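Local coordinates for protein peptidase M3B, oligoendopeptidase F (PDB 2QR4) that probably cleaves internal bonds of short peptides as a metal-dependent oligoendopeptidase of family M3, at residues 27-32 with 89-94; 94-99 with 125-130; 263-268 with 569-574; 427-432 with 564-569. All coordinates share one frame; numbering follows the deposited sequence. Where two conformers were deposited one is given.

Contact 1: 27-32 with 89-94; sequences GTLDQG and SWFEPE
The backbone N of Gly-27 donates to the carboxylate of Glu-94, lying 2.8 Å from OE2. The bond is bent, 136° at the hydrogen, and enters OE2 by its syn lone pair, on the side of the other oxygen; OE1 of Glu-94 lies 3.1 Å from the same N of Gly-27. Gly-27 has a positive phi of 76°, a backbone shape that glycine adopts readily, and it stands just after helix 22-25. Glu-94 reaches it by leaving helix 91-95 with CG turned away from its carbonyl carbon and with the rest of the chain extended.

Beside this polar pair runs an apolar one. Leu-29 crosses the Glu-94 side chain at about a right angle, and its CD1 lies 3.7 Å from CB of Glu-94. The same methyl carbon comes within 3.9 Å of Phe-91 O. It meets the Trp-90 ring at the edge, near the ring plane, with CD1 of Leu-29 4.3 Å from CZ3 of Trp-90, while it approaches the Phe-91 ring obliquely.

Leu-29 and Phe-91 also pack on helix 33-63, Leu-29 on Phe-36 and Ala-39, Phe-91 on Ile-40 and Val-43. Trp-90 is tied by NE1 to Ser-22, and Leu-29 O accepts from Tyr-106 OH. The loop between helices 22-25 and 33-63 is thus joined to helix 91-95 by a buried leucine and, at the exposed end, by a carboxylate whose negative charge would strengthen its hold on a main-chain N-H.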
# COMPACT_ATOMS: atom_id res chain seq x y z
N GLY A 27 -1.34 34.08 -6.97
CA GLY A 27 -0.90 35.04 -7.97
C GLY A 27 -0.82 36.49 -7.53
O GLY A 27 -0.62 37.37 -8.36
N THR A 28 -0.96 36.74 -6.23
CA THR A 28 -0.89 38.10 -5.70
C THR A 28 0.41 38.43 -4.99
O THR A 28 0.68 39.60 -4.69
CB THR A 28 -2.01 38.39 -4.69
OG1 THR A 28 -1.85 37.55 -3.55
CG2 THR A 28 -3.39 38.17 -5.32
N LEU A 29 1.22 37.42 -4.71
CA LEU A 29 2.39 37.61 -3.86
C LEU A 29 3.28 38.78 -4.28
O LEU A 29 3.85 39.45 -3.42
CB LEU A 29 3.22 36.33 -3.73
CG LEU A 29 2.44 35.14 -3.15
CD1 LEU A 29 3.36 34.00 -2.73
CD2 LEU A 29 1.59 35.60 -2.00
N ASP A 30 3.38 39.03 -5.58
CA ASP A 30 4.23 40.11 -6.10
C ASP A 30 3.54 41.48 -6.11
O ASP A 30 4.10 42.44 -6.63
CB ASP A 30 4.70 39.78 -7.51
CG ASP A 30 3.57 39.79 -8.53
OD1 ASP A 30 3.84 39.50 -9.71
OD2 ASP A 30 2.41 40.07 -8.16
N GLN A 31 2.33 41.56 -5.56
CA GLN A 31 1.57 42.82 -5.58
C GLN A 31 1.95 43.77 -4.46
O GLN A 31 1.60 44.95 -4.50
CB GLN A 31 0.07 42.55 -5.50
CG GLN A 31 -0.59 42.24 -6.83
CD GLN A 31 -2.03 41.77 -6.68
OE1 GLN A 31 -2.53 40.98 -7.48
NE2 GLN A 31 -2.70 42.25 -5.63
N GLY A 32 2.65 43.28 -3.44
CA GLY A 32 2.98 44.10 -2.29
C GLY A 32 3.13 43.32 -0.99
O GLY A 32 2.64 42.19 -0.87
N SER A 89 -0.90 24.36 -2.54
CA SER A 89 0.40 23.96 -3.07
C SER A 89 1.07 24.99 -3.99
O SER A 89 2.25 24.87 -4.30
CB SER A 89 0.28 22.61 -3.80
OG SER A 89 -0.60 22.70 -4.92
N TRP A 90 0.32 26.00 -4.44
CA TRP A 90 0.89 27.04 -5.29
C TRP A 90 1.77 27.99 -4.47
O TRP A 90 2.60 28.74 -5.01
CB TRP A 90 -0.21 27.84 -5.97
CG TRP A 90 -1.18 28.39 -4.97
CD1 TRP A 90 -2.36 27.82 -4.57
CD2 TRP A 90 -1.03 29.59 -4.22
NE1 TRP A 90 -2.96 28.60 -3.63
CE2 TRP A 90 -2.17 29.70 -3.38
CE3 TRP A 90 -0.06 30.60 -4.18
CZ2 TRP A 90 -2.35 30.76 -2.49
CZ3 TRP A 90 -0.24 31.66 -3.30
CH2 TRP A 90 -1.38 31.73 -2.47
N PHE A 91 1.60 27.94 -3.16
CA PHE A 91 2.12 28.94 -2.24
C PHE A 91 3.65 29.09 -2.21
O PHE A 91 4.17 30.20 -2.45
CB PHE A 91 1.54 28.68 -0.84
CG PHE A 91 2.04 29.61 0.21
CD1 PHE A 91 1.84 30.97 0.10
CD2 PHE A 91 2.68 29.12 1.32
CE1 PHE A 91 2.30 31.84 1.08
CE2 PHE A 91 3.14 29.98 2.31
CZ PHE A 91 2.94 31.34 2.19
N GLU A 92 4.38 28.01 -1.94
CA GLU A 92 5.85 28.08 -1.88
C GLU A 92 6.53 28.35 -3.24
O GLU A 92 7.48 29.13 -3.33
CB GLU A 92 6.41 26.82 -1.23
CG GLU A 92 5.88 26.56 0.17
CD GLU A 92 6.67 25.48 0.92
OE1 GLU A 92 7.58 24.85 0.33
OE2 GLU A 92 6.38 25.27 2.12
N PRO A 93 6.07 27.67 -4.30
CA PRO A 93 6.51 28.03 -5.64
C PRO A 93 6.33 29.51 -5.93
O PRO A 93 7.22 30.14 -6.51
CB PRO A 93 5.60 27.19 -6.55
CG PRO A 93 5.33 25.95 -5.69
CD PRO A 93 5.19 26.49 -4.30
N GLU A 94 5.20 30.09 -5.53
CA GLU A 94 4.98 31.52 -5.82
C GLU A 94 5.83 32.43 -4.95
O GLU A 94 6.30 33.46 -5.42
CB GLU A 94 3.51 31.91 -5.74
CG GLU A 94 2.71 31.44 -6.92
CD GLU A 94 1.43 32.24 -7.11
OE1 GLU A 94 0.57 31.76 -7.89
OE2 GLU A 94 1.31 33.35 -6.50

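Contact 2: 94-99 with 125-130; sequences EILQLS and DNRAHV
Leu-96 lays its CD2 over one face of the Arg-127 guanidinium, 3.8 Å from CZ of Arg-127 and displaced toward the rim of the group. Leucine and arginine run antiparallel alongside one another. The arginine turns a corner at chi3 (-89°), which swings its flat end back to the backbone of residues 96-98. There NH1 of Arg-127 donates to Leu-96 O at 2.9 Å, a fairly straight bond (157°) that lies in the plane of the guanidinium and falls on a lone pair of the carbonyl oxygen. NH2 of Arg-127 makes a weak bond to Leu-98 O at 3.4 Å.

The carbonyls it meets belong to the link between helices 91-95 and 100-109, in the all-helical region matching the oligopeptidase F family. Here the chain folds through a type I beta turn from Ile-95 to Leu-98, and Ser-99 follows as N-cap of the next helix. Because NH2 of Arg-127 also forms a salt bridge with Asp-100, the guanidinium spans the turn and the start of that helix, its positive charge lying against two carbonyls and a carboxylate.

The other branch of Leu-96 goes to the far end of the 125-130 loop, where CD1 of Leu-96 touches CB of Val-130 at 3.6 Å and lies 3.9 Å from both CG1 and CG2 of Val-130. Leu-96 also rests on Ile-123 of helix 117-124, while Val-130 leans on Glu-92 and Pro-93.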
# COMPACT_ATOMS: atom_id res chain seq x y z
N GLU A 94 5.20 30.09 -5.53
CA GLU A 94 4.98 31.52 -5.82
C GLU A 94 5.83 32.43 -4.95
O GLU A 94 6.30 33.46 -5.42
CB GLU A 94 3.51 31.91 -5.74
CG GLU A 94 2.71 31.44 -6.92
CD GLU A 94 1.43 32.24 -7.11
OE1 GLU A 94 0.57 31.76 -7.89
OE2 GLU A 94 1.31 33.35 -6.50
N ILE A 95 6.04 32.05 -3.70
CA ILE A 95 6.97 32.79 -2.86
C ILE A 95 8.31 32.82 -3.57
O ILE A 95 8.93 33.87 -3.72
CB ILE A 95 7.15 32.14 -1.48
CG1 ILE A 95 5.92 32.39 -0.62
CG2 ILE A 95 8.38 32.70 -0.78
CD1 ILE A 95 5.87 31.53 0.61
N LEU A 96 8.72 31.66 -4.05
CA LEU A 96 10.03 31.49 -4.66
C LEU A 96 10.21 32.15 -6.04
O LEU A 96 11.31 32.21 -6.56
CB LEU A 96 10.39 30.01 -4.71
CG LEU A 96 10.68 29.44 -3.32
CD1 LEU A 96 11.15 28.01 -3.42
CD2 LEU A 96 11.72 30.29 -2.62
N GLN A 97 9.12 32.65 -6.63
CA GLN A 97 9.25 33.37 -7.89
C GLN A 97 9.71 34.79 -7.63
O GLN A 97 10.18 35.48 -8.54
CB GLN A 97 7.94 33.34 -8.69
CG GLN A 97 7.79 32.08 -9.56
CD GLN A 97 6.37 31.87 -10.05
OE1 GLN A 97 5.41 32.26 -9.40
NE2 GLN A 97 6.24 31.24 -11.20
N LEU A 98 9.57 35.23 -6.39
CA LEU A 98 10.20 36.46 -5.96
C LEU A 98 11.67 36.17 -5.67
O LEU A 98 12.04 35.05 -5.33
CB LEU A 98 9.52 36.99 -4.70
CG LEU A 98 8.02 37.24 -4.84
CD1 LEU A 98 7.41 37.54 -3.50
CD2 LEU A 98 7.77 38.38 -5.82
N SER A 99 12.50 37.20 -5.80
CA SER A 99 13.91 37.10 -5.43
C SER A 99 14.07 37.25 -3.91
O SER A 99 13.34 38.02 -3.28
CB SER A 99 14.69 38.22 -6.08
OG SER A 99 14.48 39.42 -5.35
N ASP A 125 15.56 28.97 2.02
CA ASP A 125 16.72 28.10 2.15
C ASP A 125 16.49 26.76 1.47
O ASP A 125 17.39 25.93 1.40
CB ASP A 125 17.03 27.84 3.63
CG ASP A 125 17.63 29.03 4.33
OD1 ASP A 125 17.59 29.05 5.57
OD2 ASP A 125 18.15 29.95 3.65
N ASN A 126 15.28 26.54 0.97
CA ASN A 126 14.89 25.24 0.45
C ASN A 126 14.54 25.38 -1.02
O ASN A 126 13.90 24.51 -1.62
CB ASN A 126 13.68 24.76 1.24
CG ASN A 126 13.68 23.28 1.43
OD1 ASN A 126 12.61 22.66 1.47
ND2 ASN A 126 14.86 22.69 1.57
N ARG A 127 14.97 26.50 -1.58
CA ARG A 127 14.76 26.85 -2.98
C ARG A 127 15.00 25.68 -3.92
O ARG A 127 14.23 25.46 -4.86
CB ARG A 127 15.72 27.99 -3.33
CG ARG A 127 15.37 28.78 -4.57
CD ARG A 127 16.25 30.02 -4.70
NE ARG A 127 15.71 31.22 -4.04
CZ ARG A 127 14.63 31.88 -4.46
NH1 ARG A 127 13.93 31.45 -5.50
NH2 ARG A 127 14.23 32.97 -3.82
N ALA A 128 16.06 24.92 -3.66
CA ALA A 128 16.46 23.83 -4.54
C ALA A 128 15.55 22.60 -4.45
O ALA A 128 15.63 21.71 -5.27
CB ALA A 128 17.90 23.42 -4.26
N HIS A 129 14.68 22.55 -3.44
CA HIS A 129 13.90 21.35 -3.22
C HIS A 129 12.42 21.62 -3.32
O HIS A 129 11.62 20.70 -3.16
CB HIS A 129 14.26 20.72 -1.87
CG HIS A 129 15.73 20.53 -1.69
ND1 HIS A 129 16.43 19.54 -2.35
CD2 HIS A 129 16.63 21.20 -0.94
CE1 HIS A 129 17.71 19.61 -2.01
NE2 HIS A 129 17.86 20.60 -1.15
N VAL A 130 12.07 22.87 -3.58
CA VAL A 130 10.68 23.20 -3.89
C VAL A 130 10.50 23.19 -5.40
O VAL A 130 11.38 23.64 -6.14
CB VAL A 130 10.28 24.56 -3.32
CG1 VAL A 130 8.84 24.88 -3.71
CG2 VAL A 130 10.44 24.57 -1.82

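Contact 3: 263-268 with 569-574; sequences LHRYME and RLNELE
Arg-265 meets Leu-570 first through its CB, 4.0 Å from CD2 of Leu-570. Bends at chi2 and chi3 then fold the arginine over the same methyl group, which lies beneath the centre of one guanidinium face, 4.2 Å from its plane. At the tip of the arginine, NH1 of Arg-265 forms a salt bridge to OE2 of Glu-574 at 3.0 Å and is equally close to OE1 of Glu-574, which lies in the guanidinium plane at its edge. The hydrogen bond to OE2 is weak and strongly bent, and the guanidinium and carboxylate planes stand 63° apart. Asn-571 sits at the guanidinium edge, but it was modelled in two conformers and its very short approach to Arg-265 is doubtful.

A water ties the same carboxylate to the main chain, donating to Arg-265 O (3.0 Å) and to Glu-574 OE2 (2.7 Å).

One residue on, the buried Tyr-266 brings CD1 within 4.2 Å of CD1 of Leu-570, which approaches its ring obliquely. Leu-570 therefore divides its two methyl groups between the charged and the aromatic side chain.

The two segments run nearly parallel, their axes 11.0 Å apart and inclined by 20°. Helix 418-454 packs against both, with Leu-429 touching Tyr-266 and Leu-573.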
# COMPACT_ATOMS: atom_id res chain seq x y z
N LEU A 263 28.40 -4.05 24.36
CA LEU A 263 27.15 -4.81 24.36
C LEU A 263 27.43 -6.30 24.48
O LEU A 263 26.79 -7.01 25.26
CB LEU A 263 26.36 -4.58 23.07
CG LEU A 263 24.82 -4.51 23.05
CD1 LEU A 263 24.24 -5.01 21.72
CD2 LEU A 263 24.16 -5.24 24.18
N HIS A 264 28.39 -6.79 23.68
CA HIS A 264 28.76 -8.19 23.71
C HIS A 264 29.06 -8.61 25.13
O HIS A 264 28.53 -9.62 25.61
CB HIS A 264 29.97 -8.47 22.80
CG HIS A 264 29.70 -8.26 21.35
ND1 HIS A 264 30.68 -8.33 20.39
CD2 HIS A 264 28.56 -7.93 20.69
CE1 HIS A 264 30.16 -8.08 19.20
NE2 HIS A 264 28.87 -7.84 19.36
N ARG A 265 29.88 -7.81 25.80
CA ARG A 265 30.24 -8.04 27.20
C ARG A 265 29.03 -8.02 28.13
O ARG A 265 28.94 -8.85 29.04
CB ARG A 265 31.21 -6.97 27.66
CG ARG A 265 32.64 -7.40 27.74
CD ARG A 265 33.18 -7.06 29.13
NE ARG A 265 33.73 -5.72 29.20
CZ ARG A 265 34.07 -5.14 30.34
NH1 ARG A 265 33.89 -5.78 31.48
NH2 ARG A 265 34.58 -3.92 30.34
N TYR A 266 28.12 -7.07 27.93
CA TYR A 266 26.92 -6.97 28.76
C TYR A 266 26.06 -8.22 28.59
O TYR A 266 25.45 -8.71 29.55
CB TYR A 266 26.14 -5.70 28.41
CG TYR A 266 24.95 -5.44 29.30
CD1 TYR A 266 25.00 -5.70 30.66
CD2 TYR A 266 23.78 -4.90 28.78
CE1 TYR A 266 23.92 -5.45 31.47
CE2 TYR A 266 22.69 -4.65 29.59
CZ TYR A 266 22.77 -4.93 30.94
OH TYR A 266 21.70 -4.67 31.78
N MSE A 267 26.04 -8.76 27.38
CA MSE A 267 25.31 -9.99 27.10
C MSE A 267 25.95 -11.22 27.78
O MSE A 267 25.25 -12.06 28.33
CB MSE A 267 25.15 -10.19 25.59
CG MSE A 267 24.30 -9.10 24.94
SE MSE A 267 22.43 -8.97 25.59
CE MSE A 267 22.63 -7.70 27.06
N GLU A 268 27.28 -11.30 27.79
CA GLU A 268 27.95 -12.34 28.57
C GLU A 268 27.52 -12.27 30.03
O GLU A 268 27.27 -13.30 30.67
CB GLU A 268 29.49 -12.24 28.48
CG GLU A 268 30.05 -12.32 27.06
CD GLU A 268 30.11 -13.75 26.47
OE1 GLU A 268 29.74 -14.75 27.15
OE2 GLU A 268 30.53 -13.86 25.29
N ARG A 569 30.54 1.49 34.40
CA ARG A 569 29.48 0.96 35.24
C ARG A 569 29.31 -0.56 35.04
O ARG A 569 29.02 -1.29 35.97
CB ARG A 569 28.19 1.75 35.04
CG ARG A 569 28.35 3.24 35.47
CD ARG A 569 27.05 4.02 35.30
NE ARG A 569 27.14 5.31 35.95
CZ ARG A 569 26.22 6.26 35.87
NH1 ARG A 569 25.14 6.08 35.13
NH2 ARG A 569 26.41 7.41 36.52
N LEU A 570 29.55 -1.02 33.82
CA LEU A 570 29.55 -2.43 33.52
C LEU A 570 30.64 -3.13 34.33
O LEU A 570 30.38 -4.12 35.02
CB LEU A 570 29.76 -2.62 32.01
CG LEU A 570 30.00 -4.02 31.44
CD1 LEU A 570 28.95 -4.97 31.96
CD2 LEU A 570 29.96 -3.96 29.92
N ASN A 571 31.86 -2.59 34.26
CA ASN A 571 33.00 -3.11 35.03
C ASN A 571 32.72 -3.14 36.54
O ASN A 571 33.09 -4.11 37.22
CB ASN A 571 34.28 -2.30 34.73
CG ASN A 571 34.94 -2.72 33.42
OD1 ASN A 571 34.60 -3.76 32.84
ND2 ASN A 571 35.91 -1.91 32.96
N GLU A 572 32.07 -2.11 37.06
CA GLU A 572 31.72 -2.06 38.48
C GLU A 572 30.67 -3.12 38.85
O GLU A 572 30.74 -3.74 39.91
CB GLU A 572 31.26 -0.65 38.91
CG GLU A 572 30.80 -0.57 40.38
CD GLU A 572 30.26 0.81 40.78
OE1 GLU A 572 30.14 1.70 39.90
OE2 GLU A 572 29.95 0.99 41.98
N LEU A 573 29.71 -3.34 37.96
CA LEU A 573 28.68 -4.37 38.19
C LEU A 573 29.28 -5.78 38.24
O LEU A 573 28.94 -6.58 39.10
CB LEU A 573 27.60 -4.29 37.10
CG LEU A 573 26.45 -5.29 37.22
CD1 LEU A 573 25.75 -5.22 38.61
CD2 LEU A 573 25.45 -5.10 36.09
N GLU A 574 30.16 -6.09 37.29
CA GLU A 574 30.88 -7.36 37.31
C GLU A 574 31.64 -7.58 38.61
O GLU A 574 31.57 -8.65 39.20
CB GLU A 574 31.84 -7.44 36.13
CG GLU A 574 31.16 -7.59 34.80
CD GLU A 574 32.12 -7.47 33.66
OE1 GLU A 574 33.33 -7.38 33.93
OE2 GLU A 574 31.67 -7.45 32.49
O HOH W 1 30.69 -9.63 31.30

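Contact 4: 427-432 with 564-569; sequences HYLDGF and SMFEQR
With CG opposite the backbone N (chi1 174°), the Tyr-428 ring reaches across to helix 557-579, while Arg-569, whose CG lies beside its own N (chi1 -63°), extends as far as NE to bring its guanidinium over one face of that ring. The result is a cation-pi pair in a buried, roughly antiparallel helix crossing (141°) of the largely helical M3 peptidase fold. CZ of Arg-569 stands 4.5 Å from the Tyr-428 ring centroid, almost on the ring normal. The guanidinium is turned nearly perpendicular to the ring, and NH1 of Arg-569 points in, 3.4 Å from CD1 of Tyr-428. NH2 of Arg-569 is paired with Glu-409 of helix 394-414, which would balance the buried charge.

Alongside, Phe-566 lies between Leu-429 and Phe-432. CD2 of Leu-429 sits over one face of the Phe-566 ring, 3.8 Å from its centroid, a CH-pi contact. Phe-566 in turn places CB over the Phe-432 ring, 4.0 Å from its centroid; the two phenyl rings meet obliquely.

The SE of selenomethionine Met-565 lies over the centre of one face of the Arg-569 guanidinium, 3.6 Å above its plane. It also makes an oblique Met-aromatic contact with the Tyr-428 ring, SE of Met-565 being 3.6 Å from OH of Tyr-428.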
# COMPACT_ATOMS: atom_id res chain seq x y z
N HIS A 427 20.02 -1.26 35.97
CA HIS A 427 18.94 -0.44 35.46
C HIS A 427 19.47 0.55 34.42
O HIS A 427 18.87 0.71 33.35
CB HIS A 427 18.27 0.29 36.64
CG HIS A 427 17.29 1.36 36.24
ND1 HIS A 427 15.98 1.09 35.90
CD2 HIS A 427 17.43 2.71 36.17
CE1 HIS A 427 15.36 2.22 35.63
NE2 HIS A 427 16.21 3.22 35.79
N TYR A 428 20.60 1.19 34.72
CA TYR A 428 21.24 2.11 33.77
C TYR A 428 21.75 1.39 32.51
O TYR A 428 21.55 1.87 31.39
CB TYR A 428 22.42 2.87 34.43
CG TYR A 428 23.19 3.71 33.42
CD1 TYR A 428 22.71 4.96 33.01
CD2 TYR A 428 24.38 3.24 32.85
CE1 TYR A 428 23.40 5.72 32.08
CE2 TYR A 428 25.09 4.00 31.91
CZ TYR A 428 24.58 5.23 31.53
OH TYR A 428 25.25 6.00 30.61
N LEU A 429 22.41 0.25 32.68
CA LEU A 429 23.01 -0.43 31.52
C LEU A 429 21.90 -0.91 30.63
O LEU A 429 22.01 -0.91 29.41
CB LEU A 429 23.94 -1.57 31.94
CG LEU A 429 25.12 -1.17 32.84
CD1 LEU A 429 25.71 -2.37 33.55
CD2 LEU A 429 26.18 -0.44 32.03
N ASP A 430 20.79 -1.29 31.26
CA ASP A 430 19.65 -1.80 30.55
C ASP A 430 18.97 -0.73 29.68
O ASP A 430 18.71 -0.95 28.49
CB ASP A 430 18.66 -2.40 31.53
CG ASP A 430 17.57 -3.16 30.84
OD1 ASP A 430 17.90 -4.09 30.07
OD2 ASP A 430 16.39 -2.82 31.07
N GLY A 431 18.70 0.43 30.28
CA GLY A 431 18.16 1.56 29.53
C GLY A 431 19.09 1.93 28.38
O GLY A 431 18.63 2.25 27.28
N PHE A 432 20.40 1.88 28.63
CA PHE A 432 21.40 2.17 27.61
C PHE A 432 21.33 1.12 26.48
O PHE A 432 21.34 1.47 25.30
CB PHE A 432 22.79 2.18 28.27
CG PHE A 432 23.89 2.82 27.44
CD1 PHE A 432 24.30 2.25 26.25
CD2 PHE A 432 24.55 3.94 27.91
CE1 PHE A 432 25.33 2.82 25.51
CE2 PHE A 432 25.58 4.51 27.18
CZ PHE A 432 25.97 3.95 25.98
N SER A 564 32.01 5.38 27.55
CA SER A 564 32.98 5.20 28.60
C SER A 564 32.25 4.94 29.91
O SER A 564 32.67 4.11 30.73
CB SER A 564 33.90 6.42 28.73
OG SER A 564 34.66 6.33 29.93
N MSE A 565 31.14 5.64 30.09
CA MSE A 565 30.35 5.47 31.29
C MSE A 565 29.69 4.09 31.33
O MSE A 565 29.52 3.50 32.39
CB MSE A 565 29.28 6.54 31.35
CG MSE A 565 28.47 6.50 32.64
SE MSE A 565 27.24 8.02 32.79
CE MSE A 565 28.36 9.41 31.94
N PHE A 566 29.28 3.59 30.17
CA PHE A 566 28.63 2.30 30.11
C PHE A 566 29.64 1.26 30.55
O PHE A 566 29.33 0.39 31.37
CB PHE A 566 28.15 2.01 28.69
CG PHE A 566 27.45 0.70 28.52
CD1 PHE A 566 26.07 0.62 28.60
CD2 PHE A 566 28.17 -0.46 28.25
CE1 PHE A 566 25.41 -0.59 28.42
CE2 PHE A 566 27.52 -1.68 28.08
CZ PHE A 566 26.14 -1.74 28.16
N GLU A 567 30.86 1.40 30.03
CA GLU A 567 31.96 0.49 30.34
C GLU A 567 32.33 0.55 31.83
O GLU A 567 32.46 -0.48 32.49
CB GLU A 567 33.17 0.79 29.45
CG GLU A 567 34.45 0.04 29.87
CD GLU A 567 35.63 0.21 28.89
OE1 GLU A 567 35.80 1.32 28.34
OE2 GLU A 567 36.38 -0.76 28.68
N GLN A 568 32.52 1.74 32.38
CA GLN A 568 32.88 1.79 33.79
C GLN A 568 31.80 1.22 34.71
O GLN A 568 32.09 0.51 35.66
CB GLN A 568 33.44 3.15 34.25
CG GLN A 568 32.71 4.38 33.82
CD GLN A 568 33.52 5.65 34.09
OE1 GLN A 568 33.93 6.34 33.17
NE2 GLN A 568 33.72 5.96 35.36
N ARG A 569 30.54 1.49 34.40
CA ARG A 569 29.48 0.96 35.24
C ARG A 569 29.31 -0.56 35.04
O ARG A 569 29.02 -1.29 35.97
CB ARG A 569 28.19 1.75 35.04
CG ARG A 569 28.35 3.24 35.47
CD ARG A 569 27.05 4.02 35.30
NE ARG A 569 27.14 5.31 35.95
CZ ARG A 569 26.22 6.26 35.87
NH1 ARG A 569 25.14 6.08 35.13
NH2 ARG A 569 26.41 7.41 36.52

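Overall arrangement
The contacts form two touching pairs on opposite sides of the chain's centre. Contacts 1 and 2 share Glu-94 and helix 91-95, their centres about 10 Å apart; contacts 3 and 4 share Arg-569 and helix 557-579, with centres about 8 Å apart. The centres of contacts 1 and 3 are about 60 Å from each other. Loops dominate the first pair, and charged side chains there bond to main-chain groups, contact 1 being partly buried and contact 2 lying at the surface. The second pair joins continuous helices mainly through side chains. Contact 4 is buried and aromatic, whereas the partly buried contact 3 adds an ion pair between partly exposed side chains; Leu-429 touches Leu-570 between them.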